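Local structure of putative immunoglobulin-blocking virulence protein (Mycoplasma mycoides subsp. capri, 7ADK) at residues 641-646 / 677-682. The protein probably helps the mycoplasma evade host antibodies, as an immunoglobulin-blocking virulence protein that is found here in complex with a lipoprotein. Sequence-based numbering, arbitrary orientation.
Sequences LTLYNN and IHFSNG
Leu643 O is gripped twice by Ser680: Ser680 N lies 3.0 Å from Leu643 O, nearly along the C=O axis, and Ser680 OG, 3.3 Å from Leu643 O, sits above the carbonyl plane. With chi1 at -56°, OG stands beside the serine's own N, which lets both donors turn to one acceptor; a short hydroxyl side chain suits this spot, where the strand gives way to a turn. Upstream, strands 641-643 and 677-679 run parallel in register, His678 N donating to Leu641 O (2.9 Å) and His678 O accepting from Leu643 N (3.0 Å).

One face of the pair is apolar. Leu643 CB and CD1 run along the CD1-CE1 side of the Phe679 ring, Leu643 CD1 reaching Phe679 CE1 at 3.7 Å; Ile677 CG2 approaches the same methyl, so leucine, isoleucine and phenylalanine fill a buried layer. On the other, partly exposed face, Thr642 OG1 lies 3.7 Å from His678 CB, while the imidazole NE2 bonds to Glu640. A beta-branched threonine and a polar ring fit a face that is not fully buried.

Past the strands, Asn645 CB lies 3.8 Å from Asn681 OD1, the amide planes 75° apart. Both amides turn to Asn684 of this chain: Asn645 ND2 donates to its OD1, and its ND2 to Asn681 OD1. Asparagine, donor and acceptor at once, suits these two buried positions.

Strand 640-643 lies between 608-610 and 676-679 in a five-stranded parallel sheet, at whose edge within this chain 676-679 lies. The strands follow chain order, with no helix between these two segments, resembling a leucine-rich-repeat-like solenoid. Tyr707 of helix 698-709 packs on Leu643 and Ile677, whereas the turns face the lipoprotein chain, whose Ser685 bonds to Asn645 O.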
loop_
_atom_site.group_PDB
_atom_site.type_symbol
_atom_site.label_atom_id
_atom_site.label_comp_id
_atom_site.label_asym_id
_atom_site.label_seq_id
_atom_site.Cartn_x
_atom_site.Cartn_y
_atom_site.Cartn_z
ATOM N N LEU A 641 -23.227 2.368 0.832
ATOM C CA LEU A 641 -23.744 3.623 0.310
ATOM C C LEU A 641 -22.693 4.719 0.435
ATOM O O LEU A 641 -22.409 5.169 1.532
ATOM C CB LEU A 641 -25.016 3.979 1.096
ATOM C CG LEU A 641 -25.652 5.324 0.716
ATOM C CD1 LEU A 641 -26.216 5.299 -0.696
ATOM C CD2 LEU A 641 -26.754 5.681 1.698
ATOM N N THR A 642 -22.154 5.195 -0.675
ATOM C CA THR A 642 -21.266 6.362 -0.688
ATOM C C THR A 642 -22.041 7.601 -1.120
ATOM O O THR A 642 -22.781 7.574 -2.094
ATOM C CB THR A 642 -20.017 6.146 -1.547
ATOM O OG1 THR A 642 -19.382 4.932 -1.231
ATOM C CG2 THR A 642 -19.003 7.256 -1.315
ATOM N N LEU A 643 -21.882 8.683 -0.369
ATOM C CA LEU A 643 -22.539 9.962 -0.528
ATOM C C LEU A 643 -21.503 11.054 -0.773
ATOM O O LEU A 643 -20.413 11.050 -0.208
ATOM C CB LEU A 643 -23.361 10.248 0.735
ATOM C CG LEU A 643 -24.528 9.289 0.987
ATOM C CD1 LEU A 643 -25.161 9.562 2.337
ATOM C CD2 LEU A 643 -25.584 9.400 -0.095
ATOM N N TYR A 644 -21.862 12.047 -1.563
ATOM C CA TYR A 644 -21.094 13.272 -1.623
ATOM C C TYR A 644 -21.163 14.046 -0.307
ATOM O O TYR A 644 -22.255 14.282 0.214
ATOM C CB TYR A 644 -21.571 14.118 -2.783
ATOM C CG TYR A 644 -20.805 15.406 -2.898
ATOM C CD1 TYR A 644 -19.495 15.389 -3.396
ATOM C CD2 TYR A 644 -21.384 16.610 -2.471
ATOM C CE1 TYR A 644 -18.781 16.583 -3.511
ATOM C CE2 TYR A 644 -20.676 17.808 -2.603
ATOM C CZ TYR A 644 -19.380 17.795 -3.142
ATOM O OH TYR A 644 -18.716 18.946 -3.351
ATOM N N ASN A 645 -20.012 14.500 0.204
ATOM C CA ASN A 645 -19.955 15.571 1.193
ATOM C C ASN A 645 -18.713 16.456 1.046
ATOM O O ASN A 645 -17.667 16.014 0.590
ATOM C CB ASN A 645 -20.105 15.027 2.617
ATOM C CG ASN A 645 -20.565 16.112 3.565
ATOM O OD1 ASN A 645 -21.173 17.093 3.178
ATOM N ND2 ASN A 645 -20.266 16.014 4.819
ATOM N N ASN A 646 -18.862 17.711 1.446
ATOM C CA ASN A 646 -18.065 18.865 1.037
ATOM C C ASN A 646 -17.441 19.607 2.234
ATOM O O ASN A 646 -16.422 20.284 2.108
ATOM C CB ASN A 646 -19.073 19.756 0.287
ATOM C CG ASN A 646 -18.487 20.824 -0.608
ATOM O OD1 ASN A 646 -17.326 21.151 -0.583
ATOM N ND2 ASN A 646 -19.283 21.393 -1.462
ATOM N N ILE A 677 -21.951 3.149 5.409
ATOM C CA ILE A 677 -22.107 4.457 4.783
ATOM C C ILE A 677 -20.719 5.085 4.691
ATOM O O ILE A 677 -19.915 4.956 5.607
ATOM C CB ILE A 677 -23.140 5.346 5.509
ATOM C CG1 ILE A 677 -24.548 4.732 5.471
ATOM C CG2 ILE A 677 -23.180 6.748 4.888
ATOM C CD1 ILE A 677 -25.541 5.393 6.405
ATOM N N HIS A 678 -20.450 5.761 3.584
ATOM C CA HIS A 678 -19.207 6.475 3.283
ATOM C C HIS A 678 -19.489 7.890 2.784
ATOM O O HIS A 678 -20.547 8.149 2.226
ATOM C CB HIS A 678 -18.419 5.740 2.202
ATOM C CG HIS A 678 -17.751 4.470 2.616
ATOM N ND1 HIS A 678 -16.520 4.371 3.264
ATOM C CD2 HIS A 678 -18.174 3.230 2.280
ATOM C CE1 HIS A 678 -16.233 3.063 3.303
ATOM N NE2 HIS A 678 -17.214 2.361 2.724
ATOM N N PHE A 679 -18.515 8.786 2.884
ATOM C CA PHE A 679 -18.586 10.137 2.328
ATOM C C PHE A 679 -17.353 10.469 1.492
ATOM O O PHE A 679 -16.249 10.055 1.834
ATOM C CB PHE A 679 -18.784 11.154 3.449
ATOM C CG PHE A 679 -20.084 11.033 4.206
ATOM C CD1 PHE A 679 -21.272 11.442 3.596
ATOM C CD2 PHE A 679 -20.121 10.505 5.505
ATOM C CE1 PHE A 679 -22.490 11.310 4.269
ATOM C CE2 PHE A 679 -21.342 10.364 6.178
ATOM C CZ PHE A 679 -22.530 10.765 5.558
ATOM N N SER A 680 -17.502 11.260 0.434
ATOM C CA SER A 680 -16.407 11.592 -0.495
ATOM C C SER A 680 -15.178 12.286 0.121
ATOM O O SER A 680 -14.084 12.201 -0.429
ATOM C CB SER A 680 -16.951 12.467 -1.622
ATOM O OG SER A 680 -18.025 11.842 -2.266
ATOM N N ASN A 681 -15.326 12.937 1.272
ATOM C CA ASN A 681 -14.269 13.646 1.992
ATOM C C ASN A 681 -13.563 12.819 3.095
ATOM O O ASN A 681 -12.344 12.874 3.220
ATOM C CB ASN A 681 -14.872 14.951 2.548
ATOM C CG ASN A 681 -16.014 14.741 3.513
ATOM O OD1 ASN A 681 -16.647 13.703 3.543
ATOM N ND2 ASN A 681 -16.278 15.673 4.382
ATOM N N GLY A 682 -14.304 12.096 3.942
ATOM C CA GLY A 682 -13.831 11.500 5.204
ATOM C C GLY A 682 -13.562 12.442 6.405
ATOM O O GLY A 682 -13.336 11.963 7.510
#